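Local coordinates for type III restriction-modification enzyme EcoP15I Mod subunit (Escherichia coli, PDB 4ZCF), which methylates the N6 of one adenine in the DNA site 5'-CAGCAG-3' using S-adenosylmethionine, and is also required, with the Res subunit, for DNA restriction, at residues 314-319 and 377-382; 343-348 and 372-377; 331-336 and 365-370. All blocks are in the same frame, centred on the assembly; numbering follows the deposited sequence.

Interaction 1 (314-319 and 377-382); sequences IYTGSQ and LKVYAK. With nucleotides of chain D.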
loop_
_atom_site.group_PDB
_atom_site.type_symbol
_atom_site.label_atom_id
_atom_site.label_comp_id
_atom_site.label_asym_id
_atom_site.label_seq_id
_atom_site.Cartn_x
_atom_site.Cartn_y
_atom_site.Cartn_z
ATOM N N ILE A 314 13.263 30.273 23.681
ATOM C CA ILE A 314 12.856 29.284 24.682
ATOM C C ILE A 314 13.425 27.929 24.270
ATOM O O ILE A 314 13.365 27.577 23.099
ATOM C CB ILE A 314 11.295 29.239 24.771
ATOM C CG1 ILE A 314 10.710 30.559 25.315
ATOM C CG2 ILE A 314 10.799 28.033 25.579
ATOM C CD1 ILE A 314 9.278 30.762 25.033
ATOM N N TYR A 315 13.969 27.171 25.224
ATOM C CA TYR A 315 14.522 25.832 24.973
ATOM C C TYR A 315 14.275 24.873 26.132
ATOM O O TYR A 315 13.796 25.280 27.188
ATOM C CB TYR A 315 16.032 25.887 24.607
ATOM C CG TYR A 315 16.949 26.321 25.729
ATOM C CD1 TYR A 315 17.477 25.392 26.623
ATOM C CD2 TYR A 315 17.344 27.653 25.860
ATOM C CE1 TYR A 315 18.332 25.781 27.655
ATOM C CE2 TYR A 315 18.192 28.058 26.896
ATOM C CZ TYR A 315 18.683 27.117 27.790
ATOM O OH TYR A 315 19.547 27.486 28.793
ATOM N N THR A 316 14.654 23.604 25.935
ATOM C CA THR A 316 14.544 22.517 26.901
ATOM C C THR A 316 15.911 21.818 27.089
ATOM O O THR A 316 16.775 21.864 26.209
ATOM C CB THR A 316 13.466 21.494 26.405
ATOM O OG1 THR A 316 12.982 20.697 27.484
ATOM C CG2 THR A 316 13.966 20.568 25.280
ATOM N N GLY A 317 16.061 21.137 28.220
ATOM C CA GLY A 317 17.188 20.257 28.439
ATOM C C GLY A 317 16.708 18.878 28.007
ATOM O O GLY A 317 15.885 18.291 28.701
ATOM N N SER A 318 17.128 18.389 26.808
ATOM C CA SER A 318 16.689 17.076 26.337
ATOM C C SER A 318 17.475 15.948 26.957
ATOM O O SER A 318 18.635 15.706 26.649
ATOM C CB SER A 318 16.633 16.991 24.811
ATOM O OG SER A 318 15.600 16.100 24.405
ATOM N N GLN A 319 16.819 15.264 27.866
ATOM C CA GLN A 319 17.331 14.135 28.642
ATOM C C GLN A 319 17.223 12.905 27.784
ATOM O O GLN A 319 16.688 11.875 28.206
ATOM C CB GLN A 319 16.509 14.017 29.934
ATOM C CG GLN A 319 16.487 15.362 30.679
ATOM C CD GLN A 319 15.521 15.465 31.810
ATOM O OE1 GLN A 319 14.523 14.716 31.939
ATOM N NE2 GLN A 319 15.815 16.426 32.660
ATOM N N LEU A 377 20.773 17.600 26.025
ATOM C CA LEU A 377 20.897 18.270 24.734
ATOM C C LEU A 377 20.032 19.536 24.689
ATOM O O LEU A 377 18.846 19.499 25.027
ATOM C CB LEU A 377 20.487 17.318 23.612
ATOM C CG LEU A 377 21.528 16.324 23.194
ATOM C CD1 LEU A 377 20.880 15.015 22.788
ATOM C CD2 LEU A 377 22.377 16.888 22.058
ATOM N N LYS A 378 20.625 20.656 24.294
ATOM C CA LYS A 378 19.892 21.914 24.178
ATOM C C LYS A 378 19.061 21.860 22.895
ATOM O O LYS A 378 19.588 21.668 21.783
ATOM C CB LYS A 378 20.858 23.104 24.204
ATOM C CG LYS A 378 20.200 24.446 24.434
ATOM C CD LYS A 378 21.243 25.454 24.780
ATOM C CE LYS A 378 20.783 26.870 24.589
ATOM N NZ LYS A 378 21.795 27.860 25.084
ATOM N N VAL A 379 17.740 21.933 23.080
ATOM C CA VAL A 379 16.761 21.847 21.997
ATOM C C VAL A 379 15.793 23.008 22.152
ATOM O O VAL A 379 15.123 23.091 23.172
ATOM C CB VAL A 379 16.051 20.448 21.986
ATOM C CG1 VAL A 379 14.846 20.427 21.050
ATOM C CG2 VAL A 379 17.030 19.325 21.629
ATOM N N TYR A 380 15.741 23.906 21.138
ATOM C CA TYR A 380 14.879 25.096 21.068
ATOM C C TYR A 380 13.509 24.797 20.489
ATOM O O TYR A 380 13.400 24.106 19.479
ATOM C CB TYR A 380 15.534 26.175 20.198
ATOM C CG TYR A 380 16.656 26.931 20.868
ATOM C CD1 TYR A 380 17.971 26.469 20.807
ATOM C CD2 TYR A 380 16.419 28.143 21.511
ATOM C CE1 TYR A 380 19.017 27.189 21.383
ATOM C CE2 TYR A 380 17.453 28.856 22.116
ATOM C CZ TYR A 380 18.753 28.390 22.028
ATOM O OH TYR A 380 19.775 29.111 22.602
ATOM N N ALA A 381 12.481 25.402 21.074
ATOM C CA ALA A 381 11.078 25.296 20.683
ATOM C C ALA A 381 10.777 25.621 19.191
ATOM O O ALA A 381 9.804 25.105 18.636
ATOM C CB ALA A 381 10.240 26.183 21.584
ATOM N N LYS A 382 11.586 26.504 18.567
ATOM C CA LYS A 382 11.437 26.935 17.175
ATOM C C LYS A 382 11.721 25.785 16.211
ATOM O O LYS A 382 11.174 25.768 15.101
ATOM C CB LYS A 382 12.350 28.141 16.866
ATOM C CG LYS A 382 13.849 27.901 17.066
ATOM C CD LYS A 382 14.635 29.139 16.703
ATOM C CE LYS A 382 16.072 29.116 17.180
ATOM N NZ LYS A 382 16.865 28.041 16.525
ATOM P P DA D 5 19.228 5.543 35.294
ATOM O OP1 DA D 5 19.482 4.534 36.361
ATOM O OP2 DA D 5 20.350 5.919 34.379
ATOM O "O5'" DA D 5 17.978 5.051 34.413
ATOM C "C5'" DA D 5 16.790 4.474 34.910
ATOM C "C4'" DA D 5 15.716 4.371 33.834
ATOM O "O4'" DA D 5 15.233 5.673 33.403
ATOM C "C3'" DA D 5 16.077 3.622 32.558
ATOM O "O3'" DA D 5 15.134 2.568 32.455
ATOM C "C2'" DA D 5 15.980 4.661 31.437
ATOM C "C1'" DA D 5 15.002 5.672 32.011
ATOM N N9 DA D 5 15.135 7.033 31.497
ATOM C C8 DA D 5 16.289 7.673 31.177
ATOM N N7 DA D 5 16.106 8.880 30.687
ATOM C C5 DA D 5 14.733 9.048 30.645
ATOM C C6 DA D 5 13.901 10.123 30.242
ATOM N N6 DA D 5 14.381 11.281 29.751
ATOM N N1 DA D 5 12.551 9.951 30.315
ATOM C C2 DA D 5 12.090 8.805 30.822
ATOM N N3 DA D 5 12.781 7.727 31.218
ATOM C C4 DA D 5 14.111 7.905 31.124
ATOM P P DC D 4 20.055 12.529 35.988
ATOM O OP1 DC D 4 21.361 12.708 36.666
ATOM O OP2 DC D 4 19.845 13.162 34.667
ATOM O "O5'" DC D 4 19.681 10.968 35.920
ATOM C "C5'" DC D 4 18.999 10.381 37.006
ATOM C "C4'" DC D 4 18.192 9.147 36.663
ATOM O "O4'" DC D 4 16.820 9.478 36.346
ATOM C "C3'" DC D 4 18.694 8.213 35.572
ATOM O "O3'" DC D 4 18.606 6.843 36.033
ATOM C "C2'" DC D 4 17.744 8.534 34.417
ATOM C "C1'" DC D 4 16.434 8.870 35.122
ATOM N N1 DC D 4 15.540 9.857 34.411
ATOM C C2 DC D 4 14.147 9.704 34.450
ATOM O O2 DC D 4 13.657 8.690 34.949
ATOM N N3 DC D 4 13.365 10.643 33.852
ATOM C C4 DC D 4 13.905 11.689 33.216
ATOM N N4 DC D 4 13.088 12.570 32.625
ATOM C C5 DC D 4 15.315 11.902 33.213
ATOM C C6 DC D 4 16.073 10.973 33.810
ATOM P P DA D 3 18.354 18.403 37.589
ATOM O OP1 DA D 3 19.684 18.383 38.231
ATOM O OP2 DA D 3 18.209 19.101 36.291
ATOM O "O5'" DA D 3 17.849 16.891 37.442
ATOM C "C5'" DA D 3 17.826 16.019 38.546
ATOM C "C4'" DA D 3 17.488 14.619 38.100
ATOM O "O4'" DA D 3 16.065 14.479 37.906
ATOM C "C3'" DA D 3 18.142 14.204 36.793
ATOM O "O3'" DA D 3 18.950 13.065 37.014
ATOM C "C2'" DA D 3 16.995 13.947 35.814
ATOM C "C1'" DA D 3 15.806 13.739 36.733
ATOM N N9 DA D 3 14.566 14.282 36.194
ATOM C C8 DA D 3 14.319 15.530 35.667
ATOM N N7 DA D 3 13.062 15.728 35.330
ATOM C C5 DA D 3 12.456 14.542 35.698
ATOM C C6 DA D 3 11.134 14.102 35.638
ATOM N N6 DA D 3 10.133 14.852 35.155
ATOM N N1 DA D 3 10.886 12.837 36.067
ATOM C C2 DA D 3 11.877 12.064 36.539
ATOM N N3 DA D 3 13.153 12.397 36.673
ATOM C C4 DA D 3 13.363 13.645 36.230
#
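Lys378 lays its chain over one face of the Tyr315 ring. Its CE sits above the ring centre, 3.7 Å from the centroid of Tyr315. NZ lies off-centre at 4.5 Å from that centroid, a cation-pi contact. The lysine chain runs extended from a CG anti to the backbone N (chi1 -166°), which carries CE across the ring. Tyr315 CB in turn packs over a face of the Tyr380 ring, and the two rings meet obliquely with planes at 57°. Behind these groups, 314-318 and 377-380 pair as antiparallel neighbours in a four-stranded sheet. Thr316 with Val379 and Ser318 with Leu377 are the hydrogen-bonded pairs. Ala381 N extends the bonding to Ile314 O. On the other face of the sheet, Thr316 CG2 packs beside Val379 CB. Further out, Asp310 holds both Lys378 NZ, by a salt bridge, and Tyr380 OH. Just past the end of strand 313-318, Gln319 reaches the DNA bases. Gln319 OE1 accepts from N4 of DC4 of chain D at 2.7 Å, and Gln319 O accepts from N6 of DA5 of chain D at 2.8 Å. Glu376 steadies the amide by accepting from Gln319 NE2.

Interaction 2 (343-348 and 372-377); sequences KQPLMG and NKIIEL. With nucleotides of chain D.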
loop_
_atom_site.group_PDB
_atom_site.type_symbol
_atom_site.label_atom_id
_atom_site.label_comp_id
_atom_site.label_asym_id
_atom_site.label_seq_id
_atom_site.Cartn_x
_atom_site.Cartn_y
_atom_site.Cartn_z
ATOM N N LYS A 343 28.300 11.510 34.970
ATOM C CA LYS A 343 27.565 10.280 35.251
ATOM C C LYS A 343 26.992 9.719 33.945
ATOM O O LYS A 343 26.425 10.458 33.127
ATOM C CB LYS A 343 26.469 10.477 36.302
ATOM C CG LYS A 343 25.889 9.149 36.830
ATOM C CD LYS A 343 24.883 9.343 37.969
ATOM C CE LYS A 343 23.469 9.688 37.518
ATOM N NZ LYS A 343 22.975 10.968 38.110
ATOM N N GLN A 344 27.228 8.429 33.739
ATOM C CA GLN A 344 26.837 7.702 32.557
ATOM C C GLN A 344 25.422 7.127 32.695
ATOM O O GLN A 344 25.093 6.577 33.756
ATOM C CB GLN A 344 27.841 6.569 32.333
ATOM C CG GLN A 344 28.622 6.668 31.039
ATOM C CD GLN A 344 29.517 5.464 30.865
ATOM O OE1 GLN A 344 29.228 4.360 31.358
ATOM N NE2 GLN A 344 30.631 5.649 30.163
ATOM N N PRO A 345 24.583 7.171 31.625
ATOM C CA PRO A 345 23.252 6.536 31.713
ATOM C C PRO A 345 23.400 5.043 31.984
ATOM O O PRO A 345 24.419 4.463 31.613
ATOM C CB PRO A 345 22.658 6.774 30.316
ATOM C CG PRO A 345 23.402 7.915 29.769
ATOM C CD PRO A 345 24.797 7.764 30.293
ATOM N N LEU A 346 22.404 4.426 32.631
ATOM C CA LEU A 346 22.386 2.995 32.979
ATOM C C LEU A 346 22.718 2.070 31.816
ATOM O O LEU A 346 23.342 1.043 32.036
ATOM C CB LEU A 346 21.024 2.628 33.603
ATOM C CG LEU A 346 20.624 1.144 33.722
ATOM C CD1 LEU A 346 21.271 0.489 34.923
ATOM C CD2 LEU A 346 19.104 0.991 33.766
ATOM N N MET A 347 22.311 2.435 30.583
ATOM C CA MET A 347 22.505 1.643 29.358
ATOM C C MET A 347 23.605 2.214 28.465
ATOM O O MET A 347 23.819 1.724 27.349
ATOM C CB MET A 347 21.180 1.540 28.569
ATOM C CG MET A 347 20.040 0.896 29.318
ATOM S SD MET A 347 20.451 -0.759 29.918
ATOM C CE MET A 347 18.903 -1.201 30.600
ATOM N N GLY A 348 24.317 3.209 28.980
ATOM C CA GLY A 348 25.376 3.895 28.248
ATOM C C GLY A 348 24.766 4.892 27.288
ATOM O O GLY A 348 23.548 5.086 27.299
ATOM N N ASN A 372 28.148 14.563 38.619
ATOM C CA ASN A 372 27.139 13.601 39.076
ATOM C C ASN A 372 25.758 13.678 38.360
ATOM O O ASN A 372 24.864 12.892 38.670
ATOM C CB ASN A 372 27.039 13.584 40.612
ATOM C CG ASN A 372 28.384 13.472 41.304
ATOM O OD1 ASN A 372 29.183 12.562 41.042
ATOM N ND2 ASN A 372 28.683 14.418 42.184
ATOM N N LYS A 373 25.628 14.561 37.356
ATOM C CA LYS A 373 24.435 14.782 36.532
ATOM C C LYS A 373 24.681 14.297 35.071
ATOM O O LYS A 373 25.682 14.682 34.455
ATOM C CB LYS A 373 24.066 16.290 36.580
ATOM C CG LYS A 373 22.937 16.787 35.671
ATOM C CD LYS A 373 21.553 16.306 36.089
ATOM C CE LYS A 373 20.512 16.644 35.043
ATOM N NZ LYS A 373 20.679 15.879 33.759
ATOM N N ILE A 374 23.767 13.438 34.535
ATOM C CA ILE A 374 23.849 12.950 33.155
ATOM C C ILE A 374 23.623 14.149 32.261
ATOM O O ILE A 374 22.796 15.001 32.603
ATOM C CB ILE A 374 22.834 11.817 32.836
ATOM C CG1 ILE A 374 22.950 10.616 33.818
ATOM C CG2 ILE A 374 22.939 11.356 31.380
ATOM C CD1 ILE A 374 21.711 9.581 33.728
ATOM N N ILE A 375 24.382 14.242 31.143
ATOM C CA ILE A 375 24.272 15.344 30.181
ATOM C C ILE A 375 22.911 15.416 29.480
ATOM O O ILE A 375 22.188 14.416 29.353
ATOM C CB ILE A 375 25.436 15.385 29.148
ATOM C CG1 ILE A 375 25.622 14.046 28.403
ATOM C CG2 ILE A 375 26.715 15.896 29.767
ATOM C CD1 ILE A 375 26.126 14.222 27.034
ATOM N N GLU A 376 22.594 16.609 28.991
ATOM C CA GLU A 376 21.369 16.869 28.257
ATOM C C GLU A 376 21.736 17.562 26.950
ATOM O O GLU A 376 22.859 18.056 26.789
ATOM C CB GLU A 376 20.417 17.754 29.094
ATOM C CG GLU A 376 19.949 17.111 30.388
ATOM C CD GLU A 376 19.123 17.976 31.324
ATOM O OE1 GLU A 376 18.811 19.135 30.960
ATOM O OE2 GLU A 376 18.783 17.487 32.426
ATOM N N LEU A 377 20.773 17.600 26.025
ATOM C CA LEU A 377 20.897 18.270 24.734
ATOM C C LEU A 377 20.032 19.536 24.689
ATOM O O LEU A 377 18.846 19.499 25.027
ATOM C CB LEU A 377 20.487 17.318 23.612
ATOM C CG LEU A 377 21.528 16.324 23.194
ATOM C CD1 LEU A 377 20.880 15.015 22.788
ATOM C CD2 LEU A 377 22.377 16.888 22.058
ATOM P P DC D 4 20.055 12.529 35.988
ATOM O OP1 DC D 4 21.361 12.708 36.666
ATOM O OP2 DC D 4 19.845 13.162 34.667
ATOM O "O5'" DC D 4 19.681 10.968 35.920
ATOM C "C5'" DC D 4 18.999 10.381 37.006
ATOM C "C4'" DC D 4 18.192 9.147 36.663
ATOM O "O4'" DC D 4 16.820 9.478 36.346
ATOM C "C3'" DC D 4 18.694 8.213 35.572
ATOM O "O3'" DC D 4 18.606 6.843 36.033
ATOM C "C2'" DC D 4 17.744 8.534 34.417
ATOM C "C1'" DC D 4 16.434 8.870 35.122
ATOM N N1 DC D 4 15.540 9.857 34.411
ATOM C C2 DC D 4 14.147 9.704 34.450
ATOM O O2 DC D 4 13.657 8.690 34.949
ATOM N N3 DC D 4 13.365 10.643 33.852
ATOM C C4 DC D 4 13.905 11.689 33.216
ATOM N N4 DC D 4 13.088 12.570 32.625
ATOM C C5 DC D 4 15.315 11.902 33.213
ATOM C C6 DC D 4 16.073 10.973 33.810
ATOM P P DA D 5 19.228 5.543 35.294
ATOM O OP1 DA D 5 19.482 4.534 36.361
ATOM O OP2 DA D 5 20.350 5.919 34.379
ATOM O "O5'" DA D 5 17.978 5.051 34.413
ATOM C "C5'" DA D 5 16.790 4.474 34.910
ATOM C "C4'" DA D 5 15.716 4.371 33.834
ATOM O "O4'" DA D 5 15.233 5.673 33.403
ATOM C "C3'" DA D 5 16.077 3.622 32.558
ATOM O "O3'" DA D 5 15.134 2.568 32.455
ATOM C "C2'" DA D 5 15.980 4.661 31.437
ATOM C "C1'" DA D 5 15.002 5.672 32.011
ATOM N N9 DA D 5 15.135 7.033 31.497
ATOM C C8 DA D 5 16.289 7.673 31.177
ATOM N N7 DA D 5 16.106 8.880 30.687
ATOM C C5 DA D 5 14.733 9.048 30.645
ATOM C C6 DA D 5 13.901 10.123 30.242
ATOM N N6 DA D 5 14.381 11.281 29.751
ATOM N N1 DA D 5 12.551 9.951 30.315
ATOM C C2 DA D 5 12.090 8.805 30.822
ATOM N N3 DA D 5 12.781 7.727 31.218
ATOM C C4 DA D 5 14.111 7.905 31.124
ATOM P P DA D 3 18.354 18.403 37.589
ATOM O OP1 DA D 3 19.684 18.383 38.231
ATOM O OP2 DA D 3 18.209 19.101 36.291
ATOM O "O5'" DA D 3 17.849 16.891 37.442
ATOM C "C5'" DA D 3 17.826 16.019 38.546
ATOM C "C4'" DA D 3 17.488 14.619 38.100
ATOM O "O4'" DA D 3 16.065 14.479 37.906
ATOM C "C3'" DA D 3 18.142 14.204 36.793
ATOM O "O3'" DA D 3 18.950 13.065 37.014
ATOM C "C2'" DA D 3 16.995 13.947 35.814
ATOM C "C1'" DA D 3 15.806 13.739 36.733
ATOM N N9 DA D 3 14.566 14.282 36.194
ATOM C C8 DA D 3 14.319 15.530 35.667
ATOM N N7 DA D 3 13.062 15.728 35.330
ATOM C C5 DA D 3 12.456 14.542 35.698
ATOM C C6 DA D 3 11.134 14.102 35.638
ATOM N N6 DA D 3 10.133 14.852 35.155
ATOM N N1 DA D 3 10.886 12.837 36.067
ATOM C C2 DA D 3 11.877 12.064 36.539
ATOM N N3 DA D 3 13.153 12.397 36.673
ATOM C C4 DA D 3 13.363 13.645 36.230
HETATM O O HOH W 1 26.602 11.879 30.992
#
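Lys343 NZ is gripped by two oxygens. It donates to Asn372 O at 2.8 Å and to OP1 of DC4 of chain D at 2.8 Å. The side chain leaves on the side away from its own backbone N (chi1 -168°), and bends at chi3 and chi4 bring the ammonium to both oxygens. Ile374 N reaches the same OP1 in a long but straight bond of 3.3 Å, 170° at the hydrogen. Both segments thus hold one phosphate oxygen. Lys373 takes the other one: its NZ donates to OP2 of DC4 of chain D at 3.0 Å. This ammonium also meets Ile374 O, in the carbonyl plane, and forms a salt bridge with Glu376 OE2 at 2.8 Å, approaching on the anti side and out of the carboxylate plane. Two loop segments thus hold the phosphate of DC4 of chain D, the second of them leading into strand 376-380. The backbone contacts continue along the DNA strand at the type I turn 345-348, where Leu346 N donates to OP2 of DA5 of chain D at 3.1 Å. Were Lys373 an alanine, OP2 of DC4 of chain D and Ile374 O would probably lose their ammonium donor and Glu376 its salt bridge. Between the segments, Ile374 wedges its CG2 against Pro345 CG, 3.8 Å away, while its CG1 packs near Lys343 O. A water donates to Lys343 O and accepts from Ile375 N, linking the two backbones. Within the turn, Leu346 and Met347 pack on Thr411 of the second Mod subunit.

Interaction 3 (331-336 and 365-370); sequences YDIIHP and IIFGDD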
loop_
_atom_site.group_PDB
_atom_site.type_symbol
_atom_site.label_atom_id
_atom_site.label_comp_id
_atom_site.label_asym_id
_atom_site.label_seq_id
_atom_site.Cartn_x
_atom_site.Cartn_y
_atom_site.Cartn_z
ATOM N N TYR A 331 31.968 5.538 27.104
ATOM C CA TYR A 331 33.122 6.437 26.998
ATOM C C TYR A 331 32.984 7.573 28.018
ATOM O O TYR A 331 31.920 7.721 28.613
ATOM C CB TYR A 331 33.325 6.969 25.549
ATOM C CG TYR A 331 32.092 7.598 24.944
ATOM C CD1 TYR A 331 31.749 8.916 25.225
ATOM C CD2 TYR A 331 31.258 6.871 24.096
ATOM C CE1 TYR A 331 30.594 9.488 24.699
ATOM C CE2 TYR A 331 30.096 7.434 23.571
ATOM C CZ TYR A 331 29.761 8.738 23.888
ATOM O OH TYR A 331 28.635 9.317 23.369
ATOM N N ASP A 332 34.044 8.362 28.218
ATOM C CA ASP A 332 34.041 9.457 29.178
ATOM C C ASP A 332 33.739 10.805 28.539
ATOM O O ASP A 332 34.411 11.200 27.581
ATOM C CB ASP A 332 35.393 9.549 29.935
ATOM C CG ASP A 332 35.712 8.474 30.965
ATOM O OD1 ASP A 332 34.872 7.565 31.167
ATOM O OD2 ASP A 332 36.807 8.537 31.564
ATOM N N ILE A 333 32.760 11.533 29.115
ATOM C CA ILE A 333 32.423 12.900 28.707
ATOM C C ILE A 333 32.893 13.772 29.875
ATOM O O ILE A 333 32.403 13.620 30.998
ATOM C CB ILE A 333 30.927 13.093 28.321
ATOM C CG1 ILE A 333 30.547 12.137 27.148
ATOM C CG2 ILE A 333 30.648 14.561 27.973
ATOM C CD1 ILE A 333 29.190 11.973 26.885
ATOM N N ILE A 334 33.914 14.611 29.628
ATOM C CA ILE A 334 34.520 15.424 30.670
ATOM C C ILE A 334 33.757 16.677 30.990
ATOM O O ILE A 334 33.418 17.453 30.095
ATOM C CB ILE A 334 36.072 15.569 30.510
ATOM C CG1 ILE A 334 36.823 14.463 31.302
ATOM C CG2 ILE A 334 36.608 16.970 30.893
ATOM C CD1 ILE A 334 36.771 13.044 30.721
ATOM N N HIS A 335 33.446 16.836 32.286
ATOM C CA HIS A 335 32.763 18.001 32.830
ATOM C C HIS A 335 33.694 19.233 32.655
ATOM O O HIS A 335 34.897 19.119 32.897
ATOM C CB HIS A 335 32.389 17.752 34.299
ATOM C CG HIS A 335 31.436 18.768 34.830
ATOM N ND1 HIS A 335 31.885 19.927 35.450
ATOM C CD2 HIS A 335 30.085 18.804 34.759
ATOM C CE1 HIS A 335 30.797 20.615 35.744
ATOM N NE2 HIS A 335 29.689 19.976 35.354
ATOM N N PRO A 336 33.199 20.382 32.140
ATOM C CA PRO A 336 34.102 21.521 31.888
ATOM C C PRO A 336 34.669 22.241 33.108
ATOM O O PRO A 336 35.616 23.003 32.941
ATOM C CB PRO A 336 33.259 22.472 31.026
ATOM C CG PRO A 336 32.015 21.749 30.702
ATOM C CD PRO A 336 31.817 20.711 31.745
ATOM N N ILE A 365 25.530 20.600 24.208
ATOM C CA ILE A 365 25.502 19.916 25.500
ATOM C C ILE A 365 25.286 20.803 26.733
ATOM O O ILE A 365 25.991 21.797 26.925
ATOM C CB ILE A 365 26.731 18.988 25.627
ATOM C CG1 ILE A 365 26.866 18.028 24.409
ATOM C CG2 ILE A 365 26.760 18.235 26.950
ATOM C CD1 ILE A 365 25.628 17.177 24.018
ATOM N N ILE A 366 24.324 20.393 27.585
ATOM C CA ILE A 366 23.978 21.003 28.874
ATOM C C ILE A 366 24.576 20.109 29.990
ATOM O O ILE A 366 24.209 18.943 30.115
ATOM C CB ILE A 366 22.436 21.230 29.041
ATOM C CG1 ILE A 366 21.851 22.094 27.896
ATOM C CG2 ILE A 366 22.108 21.839 30.419
ATOM C CD1 ILE A 366 20.338 22.145 27.841
ATOM N N PHE A 367 25.524 20.659 30.767
ATOM C CA PHE A 367 26.174 19.975 31.886
ATOM C C PHE A 367 25.529 20.423 33.183
ATOM O O PHE A 367 24.978 21.527 33.243
ATOM C CB PHE A 367 27.666 20.328 31.930
ATOM C CG PHE A 367 28.502 19.697 30.845
ATOM C CD1 PHE A 367 28.989 18.400 30.985
ATOM C CD2 PHE A 367 28.829 20.404 29.699
ATOM C CE1 PHE A 367 29.776 17.814 29.982
ATOM C CE2 PHE A 367 29.624 19.824 28.703
ATOM C CZ PHE A 367 30.087 18.531 28.848
ATOM N N GLY A 368 25.606 19.576 34.207
ATOM C CA GLY A 368 25.135 19.917 35.545
ATOM C C GLY A 368 26.146 20.793 36.273
ATOM O O GLY A 368 27.193 21.144 35.710
ATOM N N ASP A 369 25.858 21.159 37.538
ATOM C CA ASP A 369 26.785 21.971 38.333
ATOM C C ASP A 369 28.046 21.157 38.695
ATOM O O ASP A 369 29.043 21.729 39.127
ATOM C CB ASP A 369 26.090 22.568 39.571
ATOM C CG ASP A 369 24.967 23.547 39.244
ATOM O OD1 ASP A 369 25.240 24.563 38.548
ATOM O OD2 ASP A 369 23.815 23.309 39.700
ATOM N N ASP A 370 28.003 19.828 38.468
ATOM C CA ASP A 370 29.101 18.880 38.649
ATOM C C ASP A 370 28.900 17.625 37.754
ATOM O O ASP A 370 27.901 17.524 37.051
ATOM C CB ASP A 370 29.312 18.522 40.139
ATOM C CG ASP A 370 28.195 17.761 40.817
ATOM O OD1 ASP A 370 27.557 16.922 40.150
ATOM O OD2 ASP A 370 28.019 17.936 42.038
#
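His335 supplies the hydrogen bond between these segments. Its NE2 donates to Gly368 O at 2.8 Å and is nearly straight at the hydrogen, 170°. The oxygen lies in the plane of the imidazole, whereas the donor stands above the plane of the Gly368 carbonyl. A chi1 of -168° puts the imidazole opposite the backbone N of His335, which swings the ring out toward 368-370. On the far side of the ring, ND1 is bonded to Thr338 N. The imidazole is therefore fixed at both nitrogens, and the pattern is consistent with a neutral ring protonated on NE2. Backbone atoms also cover the imidazole: Asp370 CA lies 3.5 Å above one face, offset toward the rim. Pro336 CD lies over the opposite face.

The CH-pi contact belongs to Phe367. Pro336 CD sits over the centre of its ring, 3.5 Å from the Phe367 centroid. Ile365 CG2 lies over the other face, so the ring is sandwiched. The rings of His335 and Phe367 meet obliquely, with planes at 79°.

Apolar contact completes the set. Ile333 CG2 touches the ring edge at Phe367 CE1, 3.9 Å away. Around this group, Phe367 also packs on Cys342 and Ile375, and Ile333 reaches Met356 of helix 353-361.

Strand 365-366 is an outermost strand of a four-stranded antiparallel sheet. The contact fastens the 331-336 loop to the segment leaving that strand, in a region probably corresponding to the target recognition domain of the methyltransferase.

How the interactions relate
Following the chain, strand 313-318 comes first, then the loops at 331-336 and 343-348, helix 353-361, strand 365-366 and strand 376-380. Interaction 1 closes the widest loop, bringing 377-382 back beside 314-319. Interactions 2 and 3 both lie within that loop. They cross: 331-336 meets 365-370, while 343-348 meets 372-377. Their centres are about 9 Å apart, and each lies about 17 Å from the centre of interaction 1. Strand 376-380 joins interactions 1 and 2, which share Leu377, and pairs with strand 365-366 of interaction 3. Together they tie the long loops to one sheet, with base contacts in interaction 1 and phosphate contacts in interaction 2.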